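Local coordinates for DNA mismatch repair protein MLH3 (Saccharomyces cerevisiae S288C, PDB 6RMN) that takes part in DNA mismatch repair, correcting insertion-deletion loops as a subunit of the MutLbeta heterodimer; this chain is the C-terminal part of the protein, at residues D80-V85 against L118-T123; Q97-K102 against L156-S161; W103-E108 against T123-L128. All coordinates share one frame; numbering follows the deposited sequence.

Interaction 1 of 3, residues D80-V85 against L118-T123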
loop_
_atom_site.group_PDB
_atom_site.type_symbol
_atom_site.label_atom_id
_atom_site.label_comp_id
_atom_site.label_asym_id
_atom_site.label_seq_id
_atom_site.Cartn_x
_atom_site.Cartn_y
_atom_site.Cartn_z
ATOM N N ASP B 80 15.502 52.901 10.844
ATOM C CA ASP B 80 14.691 53.474 11.931
ATOM C C ASP B 80 14.037 52.411 12.827
ATOM O O ASP B 80 12.807 52.363 12.974
ATOM C CB ASP B 80 13.650 54.473 11.365
ATOM C CG ASP B 80 13.081 55.458 12.378
ATOM O OD1 ASP B 80 13.879 56.208 13.001
ATOM O OD2 ASP B 80 11.838 55.496 12.534
ATOM N N CYS B 81 14.877 51.532 13.384
ATOM C CA CYS B 81 14.458 50.460 14.274
ATOM C C CYS B 81 15.325 50.514 15.524
ATOM O O CYS B 81 16.431 49.963 15.560
ATOM C CB CYS B 81 14.532 49.103 13.578
ATOM S SG CYS B 81 13.781 47.742 14.512
ATOM N N CYS B 82 14.841 51.266 16.522
ATOM C CA CYS B 82 15.502 51.462 17.807
ATOM C C CYS B 82 14.543 51.045 18.905
ATOM O O CYS B 82 13.405 51.530 18.970
ATOM C CB CYS B 82 15.966 52.905 17.974
ATOM S SG CYS B 82 16.925 53.540 16.571
ATOM N N ILE B 83 14.989 50.098 19.734
ATOM C CA ILE B 83 14.187 49.530 20.810
ATOM C C ILE B 83 14.730 49.939 22.177
ATOM O O ILE B 83 15.925 49.798 22.439
ATOM C CB ILE B 83 14.049 47.981 20.617
ATOM C CG1 ILE B 83 13.228 47.648 19.340
ATOM C CG2 ILE B 83 13.454 47.288 21.856
ATOM C CD1 ILE B 83 13.303 46.209 18.870
ATOM N N GLU B 84 13.840 50.445 23.046
ATOM C CA GLU B 84 14.186 50.831 24.414
ATOM C C GLU B 84 14.318 49.555 25.241
ATOM O O GLU B 84 13.445 48.682 25.180
ATOM C CB GLU B 84 13.114 51.758 25.010
ATOM C CG GLU B 84 13.341 53.235 24.726
ATOM C CD GLU B 84 12.186 54.151 25.091
ATOM O OE1 GLU B 84 11.657 54.029 26.220
ATOM O OE2 GLU B 84 11.814 55.001 24.250
ATOM N N VAL B 85 15.435 49.429 25.972
ATOM C CA VAL B 85 15.751 48.266 26.811
ATOM C C VAL B 85 16.251 48.668 28.209
ATOM O O VAL B 85 16.851 49.735 28.362
ATOM C CB VAL B 85 16.744 47.282 26.115
ATOM C CG1 VAL B 85 16.075 46.511 24.977
ATOM C CG2 VAL B 85 18.014 47.983 25.632
ATOM N N LEU B 118 19.231 51.978 24.511
ATOM C CA LEU B 118 18.634 51.741 23.200
ATOM C C LEU B 118 19.357 50.666 22.389
ATOM O O LEU B 118 20.587 50.676 22.297
ATOM C CB LEU B 118 18.524 53.039 22.391
ATOM C CG LEU B 118 17.268 53.870 22.627
ATOM C CD1 LEU B 118 17.508 55.312 22.260
ATOM C CD2 LEU B 118 16.074 53.327 21.842
ATOM N N LEU B 119 18.573 49.754 21.785
ATOM C CA LEU B 119 19.036 48.675 20.918
ATOM C C LEU B 119 18.701 49.063 19.476
ATOM O O LEU B 119 17.529 49.078 19.093
ATOM C CB LEU B 119 18.349 47.346 21.305
ATOM C CG LEU B 119 18.895 46.068 20.680
ATOM C CD1 LEU B 119 20.185 45.655 21.332
ATOM C CD2 LEU B 119 17.890 44.939 20.811
ATOM N N GLU B 120 19.728 49.423 18.698
ATOM C CA GLU B 120 19.547 49.824 17.308
ATOM C C GLU B 120 19.756 48.620 16.414
ATOM O O GLU B 120 20.893 48.174 16.258
ATOM C CB GLU B 120 20.518 50.961 16.947
ATOM C CG GLU B 120 20.399 51.495 15.528
ATOM C CD GLU B 120 21.506 52.451 15.119
ATOM O OE1 GLU B 120 21.179 53.552 14.620
ATOM O OE2 GLU B 120 22.698 52.104 15.294
ATOM N N ILE B 121 18.666 48.092 15.830
ATOM C CA ILE B 121 18.741 46.954 14.918
ATOM C C ILE B 121 19.065 47.454 13.513
ATOM O O ILE B 121 18.308 48.238 12.934
ATOM C CB ILE B 121 17.507 46.009 14.991
ATOM C CG1 ILE B 121 17.489 45.238 16.325
ATOM C CG2 ILE B 121 17.506 45.014 13.844
ATOM C CD1 ILE B 121 16.545 45.769 17.318
ATOM N N LYS B 122 20.214 47.000 12.990
ATOM C CA LYS B 122 20.752 47.331 11.674
ATOM C C LYS B 122 20.332 46.333 10.596
ATOM O O LYS B 122 19.930 46.755 9.514
ATOM C CB LYS B 122 22.282 47.483 11.740
ATOM C CG LYS B 122 22.724 48.687 12.571
ATOM C CD LYS B 122 24.213 48.970 12.456
ATOM C CE LYS B 122 24.566 50.320 13.042
ATOM N NZ LYS B 122 26.010 50.639 12.882
ATOM N N THR B 123 20.448 45.021 10.867
ATOM C CA THR B 123 20.085 43.980 9.897
ATOM C C THR B 123 19.178 42.924 10.506
ATOM O O THR B 123 19.264 42.643 11.701
ATOM C CB THR B 123 21.327 43.310 9.236
ATOM O OG1 THR B 123 21.946 42.397 10.145
ATOM C CG2 THR B 123 22.352 44.309 8.692
HETATM O O HOH W 1 17.442 50.811 12.602
#
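Ile83 and Leu119 sit opposite each other as a hydrogen-bonded pair where strand 82-85 runs antiparallel to strand 117-124. The backbone ladder comes first. Ile83 N gives its hydrogen to Leu119 O at 2.8 Å, and Leu119 N returns one to Ile83 O at 2.7 Å; both are nearly straight, and the second lies in the carbonyl plane. One step on, Ile121 N reaches Cys81 O at 2.9 Å in a more bent bond, 146° at the hydrogen. Beyond it a water continues the ladder, taking the hydrogen of Cys81 N and donating to Ile121 O, a link of 2.8 Å from Cys81 N to the water oxygen.

The apolar contacts gather on the face of Ile83 and Leu119. Ile83 CD1 meets Ile121 CD1 at 3.6 Å; CG1 of Ile83 is anti to the carbonyl carbon (chi1 -66°), which sends that arm along the sheet to its partner. Cys81 SG lies against Ile121 CB, and Leu139 of helix 136-151 packs on Cys81 and Ile83. On the other face Leu118 reaches across strand 82-85 with CD2, 3.9 Å from Cys82 CB, while Glu84 runs alongside it, pointing the same way.

The sheet therefore has one greasy face turned to the helices and one mixed face, with Cys82 and Glu84 exposed, as expected of a sheet packed on helices from one side.

Interaction 2 of 3, residues Q97-K102 against L156-S161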
loop_
_atom_site.group_PDB
_atom_site.type_symbol
_atom_site.label_atom_id
_atom_site.label_comp_id
_atom_site.label_asym_id
_atom_site.label_seq_id
_atom_site.Cartn_x
_atom_site.Cartn_y
_atom_site.Cartn_z
ATOM N N GLN B 97 25.684 39.714 21.358
ATOM C CA GLN B 97 25.740 40.391 20.048
ATOM C C GLN B 97 26.327 39.499 18.933
ATOM O O GLN B 97 25.752 39.405 17.851
ATOM C CB GLN B 97 26.508 41.720 20.160
ATOM C CG GLN B 97 26.385 42.603 18.924
ATOM C CD GLN B 97 27.381 43.722 18.935
ATOM O OE1 GLN B 97 27.235 44.701 19.667
ATOM N NE2 GLN B 97 28.415 43.603 18.118
ATOM N N SER B 98 27.451 38.829 19.232
ATOM C CA SER B 98 28.201 37.901 18.374
ATOM C C SER B 98 27.335 36.707 17.957
ATOM O O SER B 98 27.377 36.278 16.796
ATOM C CB SER B 98 29.438 37.402 19.118
ATOM O OG SER B 98 29.080 36.838 20.373
ATOM N N GLU B 99 26.541 36.187 18.907
ATOM C CA GLU B 99 25.627 35.070 18.687
ATOM C C GLU B 99 24.482 35.440 17.722
ATOM O O GLU B 99 24.221 34.689 16.774
ATOM C CB GLU B 99 25.111 34.534 20.033
ATOM C CG GLU B 99 24.677 33.080 20.009
ATOM C CD GLU B 99 25.580 32.114 19.265
ATOM O OE1 GLU B 99 26.809 32.139 19.505
ATOM O OE2 GLU B 99 25.054 31.328 18.444
ATOM N N PHE B 100 23.857 36.627 17.916
ATOM C CA PHE B 100 22.765 37.104 17.049
ATOM C C PHE B 100 23.206 37.394 15.614
ATOM O O PHE B 100 22.389 37.246 14.711
ATOM C CB PHE B 100 22.046 38.312 17.659
ATOM C CG PHE B 100 21.034 37.958 18.727
ATOM C CD1 PHE B 100 19.749 37.550 18.383
ATOM C CD2 PHE B 100 21.367 38.034 20.077
ATOM C CE1 PHE B 100 18.811 37.229 19.373
ATOM C CE2 PHE B 100 20.432 37.709 21.062
ATOM C CZ PHE B 100 19.161 37.307 20.706
ATOM N N LYS B 101 24.493 37.788 15.397
ATOM C CA LYS B 101 25.064 38.066 14.063
ATOM C C LYS B 101 25.036 36.818 13.166
ATOM O O LYS B 101 24.841 36.949 11.960
ATOM C CB LYS B 101 26.513 38.612 14.151
ATOM C CG LYS B 101 26.672 39.984 14.815
ATOM C CD LYS B 101 26.506 41.168 13.846
ATOM C CE LYS B 101 26.589 42.504 14.552
ATOM N NZ LYS B 101 26.146 43.617 13.674
ATOM N N LYS B 102 25.205 35.621 13.750
ATOM C CA LYS B 102 25.184 34.331 13.033
ATOM C C LYS B 102 23.817 34.032 12.394
ATOM O O LYS B 102 23.744 33.270 11.427
ATOM C CB LYS B 102 25.567 33.179 13.979
ATOM C CG LYS B 102 26.947 33.317 14.606
ATOM C CD LYS B 102 27.140 32.296 15.707
ATOM C CE LYS B 102 28.426 32.534 16.440
ATOM N NZ LYS B 102 28.658 31.518 17.491
ATOM N N LEU B 156 21.948 26.049 23.292
ATOM C CA LEU B 156 23.391 26.283 23.333
ATOM C C LEU B 156 23.828 27.093 22.115
ATOM O O LEU B 156 23.071 27.132 21.141
ATOM C CB LEU B 156 24.240 25.003 23.566
ATOM C CG LEU B 156 24.038 23.775 22.693
ATOM C CD1 LEU B 156 24.847 23.871 21.402
ATOM C CD2 LEU B 156 24.519 22.547 23.424
ATOM N N PRO B 157 24.976 27.820 22.166
ATOM C CA PRO B 157 25.364 28.663 21.016
ATOM C C PRO B 157 25.771 27.895 19.760
ATOM O O PRO B 157 26.171 26.732 19.844
ATOM C CB PRO B 157 26.524 29.514 21.567
ATOM C CG PRO B 157 26.524 29.295 23.055
ATOM C CD PRO B 157 25.967 27.935 23.258
ATOM N N MET B 158 25.655 28.553 18.594
ATOM C CA MET B 158 26.009 27.986 17.293
ATOM C C MET B 158 27.512 27.857 17.151
ATOM O O MET B 158 28.192 28.867 16.980
ATOM C CB MET B 158 25.468 28.858 16.145
ATOM C CG MET B 158 24.174 28.378 15.578
ATOM S SD MET B 158 24.199 26.708 14.887
ATOM C CE MET B 158 25.060 26.984 13.404
ATOM N N ASP B 159 28.041 26.629 17.206
ATOM C CA ASP B 159 29.476 26.467 17.033
ATOM C C ASP B 159 29.804 26.346 15.548
ATOM O O ASP B 159 29.363 25.397 14.887
ATOM C CB ASP B 159 30.045 25.308 17.861
ATOM C CG ASP B 159 31.505 25.508 18.214
ATOM O OD1 ASP B 159 31.813 26.474 18.947
ATOM O OD2 ASP B 159 32.341 24.703 17.754
ATOM N N LEU B 160 30.528 27.355 15.022
ATOM C CA LEU B 160 30.939 27.443 13.618
ATOM C C LEU B 160 32.425 27.077 13.418
ATOM O O LEU B 160 32.919 27.134 12.287
ATOM C CB LEU B 160 30.615 28.837 13.023
ATOM C CG LEU B 160 29.159 29.346 13.118
ATOM C CD1 LEU B 160 29.048 30.773 12.624
ATOM C CD2 LEU B 160 28.212 28.490 12.328
ATOM N N SER B 161 33.118 26.662 14.514
ATOM C CA SER B 161 34.530 26.241 14.530
ATOM C C SER B 161 34.774 25.004 13.662
ATOM O O SER B 161 35.862 24.852 13.105
ATOM C CB SER B 161 34.987 25.958 15.958
ATOM O OG SER B 161 35.103 27.148 16.719
#
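Glu99 and Lys102, one turn apart at the end of helix 87-101, hold the backbone of Met158 in the loop that follows helix 136-151. Two hydrogen bonds do the work across the gap. Met158 N points its hydrogen at Glu99 OE2 over 2.8 Å; the line is straight, 165° at the hydrogen, but the N-H arrives from above the carboxylate plane, 42° out of it. Lys102 NZ donates to Met158 O at 2.7 Å, tilted only slightly from that carbonyl's plane. One residue of the loop is thus gripped at both its N-H and its C=O.

The same two side chains are joined by a salt bridge. Lys102 NZ lies 2.8 Å from Glu99 OE1, on the syn side though somewhat out of the carboxylate plane; OE2 is left to Met158 N. Glu99 gets there by bending: CG is anti to the backbone N (chi1 -155°) and the chain then turns at chi2, whereas Lys102 stays extended beyond CG.

Carbon contacts fill in around the polar core. Pro157 CB sits 3.4 Å from Glu99 OE1, its ring crossing the glutamate at about a right angle. The lysine methylenes touch both Met158 and Leu160: CD is 3.8 Å from Met158 CB, and CG is 3.8 Å from Leu160 CD1. The far end of Met158 leads off to Trp103 and to Val68 and Val69 of helix 48-69.

An alanine in place of Glu99 would probably leave Met158 N without this acceptor and take the carboxylate from Lys102, whose NZ would be held here by Met158 O alone.

A buried carboxylate paired with both an ammonium and a backbone N-H is likely to stay ionised, and it fastens a loop lacking regular structure to the end of the helix.

Interaction 3 of 3, residues W103-E108 against T123-L128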
loop_
_atom_site.group_PDB
_atom_site.type_symbol
_atom_site.label_atom_id
_atom_site.label_comp_id
_atom_site.label_asym_id
_atom_site.label_seq_id
_atom_site.Cartn_x
_atom_site.Cartn_y
_atom_site.Cartn_z
ATOM N N TRP B 103 22.741 34.616 12.951
ATOM C CA TRP B 103 21.372 34.452 12.472
ATOM C C TRP B 103 20.877 35.658 11.662
ATOM O O TRP B 103 19.683 35.770 11.419
ATOM C CB TRP B 103 20.429 34.154 13.650
ATOM C CG TRP B 103 20.793 32.906 14.394
ATOM C CD1 TRP B 103 21.428 32.824 15.602
ATOM C CD2 TRP B 103 20.619 31.556 13.936
ATOM N NE1 TRP B 103 21.619 31.503 15.945
ATOM C CE2 TRP B 103 21.143 30.704 14.933
ATOM C CE3 TRP B 103 20.058 30.983 12.780
ATOM C CZ2 TRP B 103 21.092 29.309 14.826
ATOM C CZ3 TRP B 103 20.031 29.600 12.666
ATOM C CH2 TRP B 103 20.575 28.781 13.665
ATOM N N GLY B 104 21.795 36.530 11.243
ATOM C CA GLY B 104 21.478 37.710 10.448
ATOM C C GLY B 104 20.913 38.880 11.229
ATOM O O GLY B 104 20.501 39.877 10.628
ATOM N N ILE B 105 20.894 38.779 12.570
ATOM C CA ILE B 105 20.380 39.827 13.452
ATOM C C ILE B 105 21.570 40.683 13.893
ATOM O O ILE B 105 22.366 40.251 14.727
ATOM C CB ILE B 105 19.550 39.227 14.639
ATOM C CG1 ILE B 105 18.385 38.338 14.126
ATOM C CG2 ILE B 105 19.047 40.325 15.607
ATOM C CD1 ILE B 105 18.099 37.141 14.953
ATOM N N GLY B 106 21.701 41.863 13.277
ATOM C CA GLY B 106 22.790 42.794 13.537
ATOM C C GLY B 106 22.342 44.015 14.305
ATOM O O GLY B 106 21.465 44.742 13.843
ATOM N N TYR B 107 22.920 44.245 15.489
ATOM C CA TYR B 107 22.557 45.406 16.297
ATOM C C TYR B 107 23.754 46.078 16.956
ATOM O O TYR B 107 24.885 45.588 16.857
ATOM C CB TYR B 107 21.455 45.075 17.338
ATOM C CG TYR B 107 21.765 43.932 18.282
ATOM C CD1 TYR B 107 22.655 44.096 19.342
ATOM C CD2 TYR B 107 21.134 42.701 18.146
ATOM C CE1 TYR B 107 22.934 43.052 20.221
ATOM C CE2 TYR B 107 21.399 41.652 19.022
ATOM C CZ TYR B 107 22.302 41.831 20.057
ATOM O OH TYR B 107 22.555 40.807 20.933
ATOM N N GLU B 108 23.484 47.218 17.623
ATOM C CA GLU B 108 24.421 48.023 18.409
ATOM C C GLU B 108 23.711 48.437 19.695
ATOM O O GLU B 108 22.550 48.849 19.645
ATOM C CB GLU B 108 24.893 49.276 17.634
ATOM C CG GLU B 108 25.810 48.999 16.446
ATOM C CD GLU B 108 27.126 48.292 16.725
ATOM O OE1 GLU B 108 27.767 48.591 17.759
ATOM O OE2 GLU B 108 27.525 47.444 15.893
ATOM N N THR B 123 20.448 45.021 10.867
ATOM C CA THR B 123 20.085 43.980 9.897
ATOM C C THR B 123 19.178 42.924 10.506
ATOM O O THR B 123 19.264 42.643 11.701
ATOM C CB THR B 123 21.327 43.310 9.236
ATOM O OG1 THR B 123 21.946 42.397 10.145
ATOM C CG2 THR B 123 22.352 44.309 8.692
ATOM N N LEU B 124 18.330 42.319 9.662
ATOM C CA LEU B 124 17.433 41.224 10.021
ATOM C C LEU B 124 17.360 40.232 8.874
ATOM O O LEU B 124 17.370 40.677 7.733
ATOM C CB LEU B 124 16.017 41.742 10.318
ATOM C CG LEU B 124 15.734 42.379 11.683
ATOM C CD1 LEU B 124 14.241 42.647 11.814
ATOM C CD2 LEU B 124 16.191 41.478 12.843
ATOM N N PRO B 125 17.249 38.901 9.110
ATOM C CA PRO B 125 17.088 37.977 7.970
ATOM C C PRO B 125 15.694 38.145 7.352
ATOM O O PRO B 125 14.806 38.683 8.016
ATOM C CB PRO B 125 17.270 36.598 8.602
ATOM C CG PRO B 125 16.840 36.764 10.011
ATOM C CD PRO B 125 17.203 38.180 10.402
ATOM N N GLU B 126 15.510 37.736 6.093
ATOM C CA GLU B 126 14.241 37.886 5.363
ATOM C C GLU B 126 13.009 37.301 6.094
ATOM O O GLU B 126 11.974 37.962 6.126
ATOM C CB GLU B 126 14.351 37.334 3.932
ATOM C CG GLU B 126 15.248 38.177 3.030
ATOM C CD GLU B 126 14.607 39.422 2.439
ATOM O OE1 GLU B 126 14.239 39.389 1.242
ATOM O OE2 GLU B 126 14.480 40.432 3.168
ATOM N N MET B 127 13.134 36.106 6.702
ATOM C CA MET B 127 12.075 35.450 7.483
ATOM C C MET B 127 11.589 36.385 8.580
ATOM O O MET B 127 10.382 36.597 8.714
ATOM C CB MET B 127 12.627 34.218 8.212
ATOM C CG MET B 127 12.697 32.967 7.414
ATOM S SD MET B 127 13.585 31.776 8.463
ATOM C CE MET B 127 14.656 31.008 7.219
ATOM N N LEU B 128 12.536 36.896 9.394
ATOM C CA LEU B 128 12.255 37.757 10.532
ATOM C C LEU B 128 11.733 39.138 10.125
ATOM O O LEU B 128 10.867 39.667 10.816
ATOM C CB LEU B 128 13.471 37.844 11.475
ATOM C CG LEU B 128 13.202 38.319 12.930
ATOM C CD1 LEU B 128 12.036 37.556 13.576
ATOM C CD2 LEU B 128 14.436 38.152 13.793
#
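The base of the beta hairpin formed by strands 106-110 and 117-124 is closed here, where Gly106 and Thr123 make an antiparallel hydrogen-bonded pair. Gly106 N donates to Thr123 O at 3.0 Å, coming in from above the carbonyl plane, and Thr123 N answers to Gly106 O at 3.2 Å. A third bond comes from the side chain: Thr123 OG1 gives its hydrogen to Gly104 O at 2.9 Å, again from well above the carbonyl plane. With chi1 at 76° the hydroxyl is lodged between the backbone N and the carbonyl carbon, which turns it toward the carbonyl of Gly104, just ahead of strand 106-110. The hydroxyl also sits close over Gly106, which has no side chain there.

Lys122 and Thr123 both face Gly106, a classic beta bulge in the longer strand. Just before the pair, Gly104 with its positive phi of 79° is the C-prime residue of a Schellman motif that ends helix 87-101, Ile105 N returning to Phe100 O and Gly104 N to Lys101 O. Helix end and hairpin start therefore share the same few residues.

Pro125, the N-cap of helix 126-132, carries the chain away from the sheet. Its CG rests 3.3 Å from Trp103 O, and Phe73 and Phe185 also touch it. Ile105 holds the apolar side of the corner: its CG1 lies 3.9 Å from Pro125 CD and 4.0 Å from Leu124 CD2, while Leu128 CD2 also touches CG1, the two side chains crossing at about a right angle. Leu143 of helix 136-151 packs against Ile105, and Leu139 of that helix touches both leucines.

How the interactions relate
Strand 117-124 is the common element: it pairs with strand 82-85 in interaction 1 and with strand 106-110 in interaction 3, and Thr123 belongs to both. Their centres are about 11 Å apart, and a probable hydrogen bond from Lys122 N to Gly106 O, 2.7 Å, joins the two contacts. Interaction 2 lies about 13 Å from interaction 3, centre to centre, and touches it where Met158 CG packs 3.3 Å from Trp103 CZ2. Between interactions 1 and 2 there is no touch, their centres being about 20 Å apart, though helix 87-101 follows strand 82-85 directly. None of the three includes a zinc ligand; those are His49, Glu53, Cys194, Cys225 and His227.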